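Local coordinates for YARHG domain-containing protein (Legionella pneumophila subsp. pneumophila, PDB 4G2A), which is of unknown function but, as a two-domain protein combining DUF4424 and YARHG families, has been proposed to bind a nutrient, at residues A[57-68]-A[123-134]. Sequence-based numbering, arbitrary orientation.
Sequences NKEVTISMAFPF and DAYFWKTTFPPL. With SO4 (sulfate ion), chain B.
The carbonyl oxygen of Ile62 accepts two bonds from Thr129: the backbone N of Thr129 lies 2.8 Å from Ile62 O, and its OG1 adds a weak second bond. Thr129 OG1 sits between its own backbone N and carbonyl carbon (chi1 71°), which places it beside Ile62 O of the neighbouring strand and 3.2 Å from Ile62 CG1. Val60 and Phe131 exchange two backbone bonds, that from Phe131 N to Val60 O nearly straight at 179°. Paired bonds of this kind recur at Ile62–Thr129, Met64–Trp127 and Phe66–Tyr125, the pattern of an antiparallel β pair; the axes of strands 60-68 and 123-131 run at 154°. Strand 10-15 continues the sheet beyond 60-68, and strand 102-110 beyond 123-131. On the face carrying Met64 and Trp127, selenomethionine Met64 lays CB over the indole, 3.8 Å from the centroid of its five-membered ring, while its SE makes an oblique Met-aromatic contact. The buried Trp127 NE1 has no polar partner in the model. Met64 CE continues to the edge of the Phe131 ring, 3.8 Å from Phe131 CZ. Phe68 CE2 stands over the centre of the Tyr125 ring, the two planes oblique. On the other face, Ala65 CB covers the Phe126 ring, 4.0 Å from its centroid. On the side of strand 60-68 turned away from 123-131, Ser63 N donates to O4 of a sulfate, probably from the crystallisation liquor, which Ser17 also binds.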
ATOM      1  N   ASN A  57       6.571  38.574  -5.080  1.00 46.92           N
ATOM      2  CA  ASN A  57       7.021  39.424  -3.990  1.00 47.24           C
ATOM      3  C   ASN A  57       5.816  40.197  -3.406  1.00 52.88           C
ATOM      4  O   ASN A  57       5.838  41.418  -3.269  1.00 55.29           O
ATOM      5  CB  ASN A  57       8.183  40.321  -4.425  1.00 45.35           C
ATOM      6  CG  ASN A  57       8.784  41.155  -3.305  1.00 69.77           C
ATOM      7  OD1 ASN A  57       8.999  40.699  -2.168  1.00 61.87           O
ATOM      8  ND2 ASN A  57       8.999  42.430  -3.592  1.00 63.51           N
ATOM      9  N   LYS A  58       4.764  39.450  -3.035  1.00 47.80           N
ATOM     10  CA  LYS A  58       3.545  39.983  -2.424  1.00 47.06           C
ATOM     11  C   LYS A  58       2.845  38.876  -1.612  1.00 47.40           C
ATOM     12  O   LYS A  58       3.073  37.695  -1.864  1.00 44.02           O
ATOM     13  CB  LYS A  58       2.588  40.617  -3.474  1.00 50.16           C
ATOM     14  CG  LYS A  58       1.947  39.645  -4.486  1.00 56.08           C
ATOM     15  CD  LYS A  58       0.646  40.220  -5.050  1.00 53.59           C
ATOM     16  CE  LYS A  58       0.147  39.522  -6.292  1.00 58.99           C
ATOM     17  NZ  LYS A  58      -1.116  40.138  -6.825  1.00 62.80           N
ATOM     18  N   GLU A  59       2.015  39.271  -0.637  1.00 44.71           N
ATOM     19  CA  GLU A  59       1.248  38.367   0.209  1.00 44.04           C
ATOM     20  C   GLU A  59       0.135  37.685  -0.623  1.00 49.95           C
ATOM     21  O   GLU A  59      -0.581  38.350  -1.378  1.00 49.71           O
ATOM     22  CB  GLU A  59       0.649  39.134   1.398  1.00 46.21           C
ATOM     23  CG  GLU A  59       0.148  38.247   2.519  1.00 58.27           C
ATOM     24  CD  GLU A  59      -1.305  38.470   2.874  1.00 86.87           C
ATOM     25  OE1 GLU A  59      -2.175  37.819   2.250  1.00 86.54           O
ATOM     26  OE2 GLU A  59      -1.577  39.298   3.772  1.00 93.33           O
ATOM     27  N   VAL A  60       0.035  36.345  -0.523  1.00 46.22           N
ATOM     28  CA  VAL A  60      -0.979  35.602  -1.256  1.00 44.99           C
ATOM     29  C   VAL A  60      -1.705  34.683  -0.292  1.00 49.06           C
ATOM     30  O   VAL A  60      -1.081  34.087   0.590  1.00 48.78           O
ATOM     31  CB  VAL A  60      -0.444  34.835  -2.503  1.00 48.10           C
ATOM     32  CG1 VAL A  60      -0.025  35.783  -3.620  1.00 49.15           C
ATOM     33  CG2 VAL A  60       0.692  33.902  -2.153  1.00 47.10           C
ATOM     34  N   THR A  61      -3.028  34.599  -0.443  1.00 46.15           N
ATOM     35  CA  THR A  61      -3.900  33.727   0.345  1.00 45.37           C
ATOM     36  C   THR A  61      -4.543  32.759  -0.627  1.00 47.97           C
ATOM     37  O   THR A  61      -5.204  33.181  -1.584  1.00 48.27           O
ATOM     38  CB  THR A  61      -4.923  34.532   1.180  1.00 59.37           C
ATOM     39  OG1 THR A  61      -4.223  35.447   2.030  1.00 65.58           O
ATOM     40  CG2 THR A  61      -5.819  33.635   2.032  1.00 56.24           C
ATOM     41  N   ILE A  62      -4.293  31.466  -0.422  1.00 43.59           N
ATOM     42  CA  ILE A  62      -4.828  30.419  -1.293  1.00 42.36           C
ATOM     43  C   ILE A  62      -5.517  29.333  -0.458  1.00 44.99           C
ATOM     44  O   ILE A  62      -5.213  29.128   0.719  1.00 45.18           O
ATOM     45  CB  ILE A  62      -3.757  29.795  -2.261  1.00 44.78           C
ATOM     46  CG1 ILE A  62      -2.766  28.844  -1.548  1.00 44.27           C
ATOM     47  CG2 ILE A  62      -3.032  30.836  -3.127  1.00 45.26           C
ATOM     48  CD1 ILE A  62      -2.422  27.600  -2.347  1.00 46.89           C
ATOM     49  N   SER A  63      -6.447  28.650  -1.090  1.00 39.77           N
ATOM     50  CA  SER A  63      -7.142  27.525  -0.513  1.00 38.08           C
ATOM     51  C   SER A  63      -6.475  26.244  -1.065  1.00 39.22           C
ATOM     52  O   SER A  63      -6.239  26.120  -2.275  1.00 38.84           O
ATOM     53  CB  SER A  63      -8.633  27.602  -0.841  1.00 42.32           C
ATOM     54  OG  SER A  63      -9.389  26.664  -0.091  1.00 54.00           O
HETATM   55  N   MSE A  64      -6.066  25.358  -0.166  1.00 33.89           N
HETATM   56  CA  MSE A  64      -5.443  24.087  -0.513  1.00 31.48           C
HETATM   57  C   MSE A  64      -6.419  22.988  -0.244  1.00 34.33           C
HETATM   58  O   MSE A  64      -7.215  23.104   0.689  1.00 33.58           O
HETATM   59  CB  MSE A  64      -4.180  23.849   0.304  1.00 33.25           C
HETATM   60  CG  MSE A  64      -2.986  24.605  -0.171  1.00 40.29           C
HETATM   61 SE   MSE A  64      -1.393  23.812   0.609  0.75 46.86          SE
HETATM   62  CE  MSE A  64      -0.161  25.257   0.148  1.00 43.68           C
ATOM     63  N   ALA A  65      -6.339  21.896  -1.020  1.00 30.64           N
ATOM     64  CA  ALA A  65      -7.232  20.761  -0.844  1.00 28.77           C
ATOM     65  C   ALA A  65      -6.489  19.447  -0.852  1.00 31.76           C
ATOM     66  O   ALA A  65      -5.544  19.275  -1.637  1.00 30.21           O
ATOM     67  CB  ALA A  65      -8.283  20.755  -1.938  1.00 29.21           C
ATOM     68  N   PHE A  66      -6.930  18.512   0.028  1.00 28.19           N
ATOM     69  CA  PHE A  66      -6.448  17.130   0.079  1.00 26.58           C
ATOM     70  C   PHE A  66      -7.553  16.251  -0.520  1.00 28.45           C
ATOM     71  O   PHE A  66      -8.540  16.030   0.166  1.00 26.21           O
ATOM     72  CB  PHE A  66      -6.064  16.666   1.503  1.00 27.71           C
ATOM     73  CG  PHE A  66      -5.869  15.159   1.629  1.00 27.76           C
ATOM     74  CD1 PHE A  66      -4.670  14.560   1.258  1.00 28.77           C
ATOM     75  CD2 PHE A  66      -6.878  14.348   2.136  1.00 28.26           C
ATOM     76  CE1 PHE A  66      -4.478  13.180   1.412  1.00 27.35           C
ATOM     77  CE2 PHE A  66      -6.686  12.965   2.275  1.00 29.06           C
ATOM     78  CZ  PHE A  66      -5.482  12.396   1.921  1.00 25.66           C
ATOM     79  N   PRO A  67      -7.430  15.774  -1.793  1.00 26.02           N
ATOM     80  CA  PRO A  67      -8.484  14.926  -2.374  1.00 25.53           C
ATOM     81  C   PRO A  67      -8.409  13.498  -1.875  1.00 28.92           C
ATOM     82  O   PRO A  67      -7.331  13.010  -1.543  1.00 30.15           O
ATOM     83  CB  PRO A  67      -8.214  14.987  -3.879  1.00 27.98           C
ATOM     84  CG  PRO A  67      -6.973  15.778  -4.052  1.00 33.15           C
ATOM     85  CD  PRO A  67      -6.310  15.935  -2.735  1.00 28.56           C
ATOM     86  N   PHE A  68      -9.537  12.806  -1.843  1.00 24.89           N
ATOM     87  CA  PHE A  68      -9.522  11.428  -1.343  1.00 23.32           C
ATOM     88  C   PHE A  68     -10.625  10.558  -1.975  1.00 25.21           C
ATOM     89  O   PHE A  68     -11.686  11.070  -2.351  1.00 22.39           O
ATOM     90  CB  PHE A  68      -9.667  11.425   0.205  1.00 24.05           C
ATOM     91  CG  PHE A  68     -10.820  12.242   0.737  1.00 23.99           C
ATOM     92  CD1 PHE A  68     -12.120  11.734   0.734  1.00 26.72           C
ATOM     93  CD2 PHE A  68     -10.612  13.503   1.261  1.00 24.11           C
ATOM     94  CE1 PHE A  68     -13.185  12.486   1.235  1.00 26.62           C
ATOM     95  CE2 PHE A  68     -11.681  14.255   1.767  1.00 27.22           C
ATOM     96  CZ  PHE A  68     -12.959  13.750   1.739  1.00 25.23           C
ATOM     97  N   ASP A 123     -14.149  14.548  -3.910  1.00 30.06           N
ATOM     98  CA  ASP A 123     -14.176  14.951  -2.503  1.00 29.70           C
ATOM     99  C   ASP A 123     -12.797  15.317  -2.010  1.00 30.22           C
ATOM    100  O   ASP A 123     -11.829  14.682  -2.393  1.00 28.11           O
ATOM    101  CB  ASP A 123     -14.762  13.823  -1.639  1.00 32.13           C
ATOM    102  CG  ASP A 123     -16.087  13.293  -2.152  1.00 43.16           C
ATOM    103  OD1 ASP A 123     -17.129  13.903  -1.841  1.00 46.28           O
ATOM    104  OD2 ASP A 123     -16.075  12.285  -2.885  1.00 49.88           O
ATOM    105  N   ALA A 124     -12.702  16.365  -1.173  1.00 27.60           N
ATOM    106  CA  ALA A 124     -11.432  16.847  -0.614  1.00 25.42           C
ATOM    107  C   ALA A 124     -11.649  17.550   0.723  1.00 28.84           C
ATOM    108  O   ALA A 124     -12.771  17.945   1.024  1.00 29.45           O
ATOM    109  CB  ALA A 124     -10.756  17.807  -1.592  1.00 25.91           C
ATOM    110  N   TYR A 125     -10.575  17.670   1.533  1.00 25.28           N
ATOM    111  CA  TYR A 125     -10.507  18.459   2.772  1.00 25.17           C
ATOM    112  C   TYR A 125      -9.823  19.756   2.407  1.00 30.26           C
ATOM    113  O   TYR A 125      -8.793  19.718   1.742  1.00 28.54           O
ATOM    114  CB  TYR A 125      -9.764  17.732   3.904  1.00 25.07           C
ATOM    115  CG  TYR A 125     -10.439  16.464   4.377  1.00 25.99           C
ATOM    116  CD1 TYR A 125     -11.783  16.460   4.751  1.00 28.32           C
ATOM    117  CD2 TYR A 125      -9.727  15.276   4.496  1.00 25.98           C
ATOM    118  CE1 TYR A 125     -12.408  15.291   5.189  1.00 28.45           C
ATOM    119  CE2 TYR A 125     -10.345  14.101   4.933  1.00 26.01           C
ATOM    120  CZ  TYR A 125     -11.683  14.117   5.284  1.00 31.93           C
ATOM    121  OH  TYR A 125     -12.300  12.952   5.675  1.00 35.61           O
ATOM    122  N   PHE A 126     -10.412  20.896   2.769  1.00 29.75           N
ATOM    123  CA  PHE A 126      -9.894  22.223   2.402  1.00 29.97           C
ATOM    124  C   PHE A 126      -9.384  23.005   3.602  1.00 37.02           C
ATOM    125  O   PHE A 126      -9.918  22.886   4.706  1.00 37.98           O
ATOM    126  CB  PHE A 126     -10.994  23.049   1.701  1.00 31.43           C
ATOM    127  CG  PHE A 126     -11.473  22.521   0.365  1.00 32.45           C
ATOM    128  CD1 PHE A 126     -12.440  21.519   0.298  1.00 34.87           C
ATOM    129  CD2 PHE A 126     -11.010  23.072  -0.825  1.00 35.15           C
ATOM    130  CE1 PHE A 126     -12.878  21.025  -0.933  1.00 35.35           C
ATOM    131  CE2 PHE A 126     -11.474  22.600  -2.061  1.00 38.18           C
ATOM    132  CZ  PHE A 126     -12.407  21.580  -2.106  1.00 35.66           C
ATOM    133  N   TRP A 127      -8.369  23.847   3.373  1.00 34.44           N
ATOM    134  CA  TRP A 127      -7.793  24.728   4.387  1.00 34.54           C
ATOM    135  C   TRP A 127      -7.168  25.963   3.707  1.00 41.05           C
ATOM    136  O   TRP A 127      -6.779  25.901   2.535  1.00 39.13           O
ATOM    137  CB  TRP A 127      -6.767  23.972   5.271  1.00 31.79           C
ATOM    138  CG  TRP A 127      -5.534  23.497   4.549  1.00 31.18           C
ATOM    139  CD1 TRP A 127      -4.337  24.146   4.461  1.00 34.28           C
ATOM    140  CD2 TRP A 127      -5.355  22.241   3.882  1.00 29.57           C
ATOM    141  NE1 TRP A 127      -3.453  23.412   3.710  1.00 32.68           N
ATOM    142  CE2 TRP A 127      -4.038  22.223   3.368  1.00 33.08           C
ATOM    143  CE3 TRP A 127      -6.187  21.131   3.650  1.00 29.86           C
ATOM    144  CZ2 TRP A 127      -3.536  21.144   2.623  1.00 31.38           C
ATOM    145  CZ3 TRP A 127      -5.690  20.072   2.907  1.00 30.36           C
ATOM    146  CH2 TRP A 127      -4.377  20.087   2.403  1.00 30.74           C
ATOM    147  N   LYS A 128      -7.080  27.082   4.440  1.00 41.15           N
ATOM    148  CA  LYS A 128      -6.474  28.306   3.912  1.00 42.03           C
ATOM    149  C   LYS A 128      -5.009  28.340   4.261  1.00 45.87           C
ATOM    150  O   LYS A 128      -4.604  27.799   5.294  1.00 44.31           O
ATOM    151  CB  LYS A 128      -7.172  29.578   4.441  1.00 45.81           C
ATOM    152  CG  LYS A 128      -8.641  29.717   4.043  1.00 62.50           C
ATOM    153  CD  LYS A 128      -8.865  30.178   2.588  1.00 69.00           C
ATOM    154  CE  LYS A 128     -10.280  29.913   2.120  1.00 70.95           C
ATOM    155  NZ  LYS A 128     -11.304  30.577   2.982  1.00 77.86           N
ATOM    156  N   THR A 129      -4.204  28.939   3.374  1.00 43.77           N
ATOM    157  CA  THR A 129      -2.760  29.113   3.563  1.00 43.37           C
ATOM    158  C   THR A 129      -2.392  30.529   3.093  1.00 45.21           C
ATOM    159  O   THR A 129      -2.652  30.885   1.943  1.00 44.09           O
ATOM    160  CB  THR A 129      -1.928  28.025   2.851  1.00 52.32           C
ATOM    161  OG1 THR A 129      -1.985  28.237   1.446  1.00 60.43           O
ATOM    162  CG2 THR A 129      -2.380  26.615   3.164  1.00 45.21           C
ATOM    163  N   THR A 130      -1.828  31.335   3.997  1.00 41.55           N
ATOM    164  CA  THR A 130      -1.385  32.686   3.684  1.00 42.02           C
ATOM    165  C   THR A 130       0.130  32.658   3.562  1.00 45.04           C
ATOM    166  O   THR A 130       0.835  32.140   4.434  1.00 45.28           O
ATOM    167  CB  THR A 130      -1.899  33.731   4.707  1.00 48.30           C
ATOM    168  OG1 THR A 130      -3.331  33.685   4.733  1.00 51.45           O
ATOM    169  CG2 THR A 130      -1.481  35.152   4.349  1.00 46.08           C
ATOM    170  N   PHE A 131       0.617  33.188   2.453  1.00 39.82           N
ATOM    171  CA  PHE A 131       2.032  33.290   2.210  1.00 39.27           C
ATOM    172  C   PHE A 131       2.458  34.751   2.178  1.00 44.51           C
ATOM    173  O   PHE A 131       2.097  35.451   1.220  1.00 44.09           O
ATOM    174  CB  PHE A 131       2.440  32.634   0.880  1.00 40.63           C
ATOM    175  CG  PHE A 131       2.253  31.152   0.684  1.00 41.39           C
ATOM    176  CD1 PHE A 131       0.984  30.615   0.499  1.00 43.14           C
ATOM    177  CD2 PHE A 131       3.354  30.315   0.520  1.00 42.83           C
ATOM    178  CE1 PHE A 131       0.816  29.254   0.256  1.00 43.15           C
ATOM    179  CE2 PHE A 131       3.184  28.961   0.252  1.00 44.13           C
ATOM    180  CZ  PHE A 131       1.917  28.433   0.146  1.00 42.06           C
ATOM    181  N   PRO A 132       3.288  35.200   3.162  1.00 40.84           N
ATOM    182  CA  PRO A 132       3.898  36.541   3.080  1.00 41.81           C
ATOM    183  C   PRO A 132       4.751  36.703   1.790  1.00 43.65           C
ATOM    184  O   PRO A 132       5.025  35.696   1.123  1.00 40.50           O
ATOM    185  CB  PRO A 132       4.806  36.584   4.334  1.00 44.16           C
ATOM    186  CG  PRO A 132       4.267  35.549   5.244  1.00 47.79           C
ATOM    187  CD  PRO A 132       3.789  34.461   4.340  1.00 42.04           C
ATOM    188  N   PRO A 133       5.221  37.922   1.417  1.00 41.55           N
ATOM    189  CA  PRO A 133       6.037  38.048   0.184  1.00 42.15           C
ATOM    190  C   PRO A 133       7.285  37.151   0.158  1.00 46.57           C
ATOM    191  O   PRO A 133       8.075  37.144   1.105  1.00 47.92           O
ATOM    192  CB  PRO A 133       6.434  39.535   0.174  1.00 45.76           C
ATOM    193  CG  PRO A 133       5.360  40.213   0.946  1.00 49.91           C
ATOM    194  CD  PRO A 133       4.992  39.243   2.040  1.00 44.34           C
ATOM    195  N   LEU A 134       7.428  36.374  -0.933  1.00 41.88           N
ATOM    196  CA  LEU A 134       8.516  35.428  -1.255  1.00 40.99           C
ATOM    197  C   LEU A 134       8.765  34.331  -0.171  1.00 43.68           C
ATOM    198  O   LEU A 134       9.817  33.674  -0.175  1.00 42.56           O
ATOM    199  CB  LEU A 134       9.829  36.188  -1.568  1.00 42.57           C
ATOM    200  CG  LEU A 134       9.839  36.983  -2.885  1.00 48.10           C
ATOM    201  CD1 LEU A 134      11.095  37.819  -3.006  1.00 48.80           C
ATOM    202  CD2 LEU A 134       9.665  36.060  -4.120  1.00 48.61           C
TER
HETATM  203  S   SO4 B 401      -8.198  30.221  -3.896  0.60 75.12           S
HETATM  204  O1  SO4 B 401      -9.546  29.673  -4.064  0.60 75.32           O
HETATM  205  O2  SO4 B 401      -7.750  30.871  -5.130  0.60 75.06           O
HETATM  206  O3  SO4 B 401      -8.199  31.205  -2.807  0.60 75.39           O
HETATM  207  O4  SO4 B 401      -7.289  29.135  -3.576  0.60 74.60           O
HETATM  208  O   HOH W   1     -13.725  11.253  -4.170  1.00 28.16           O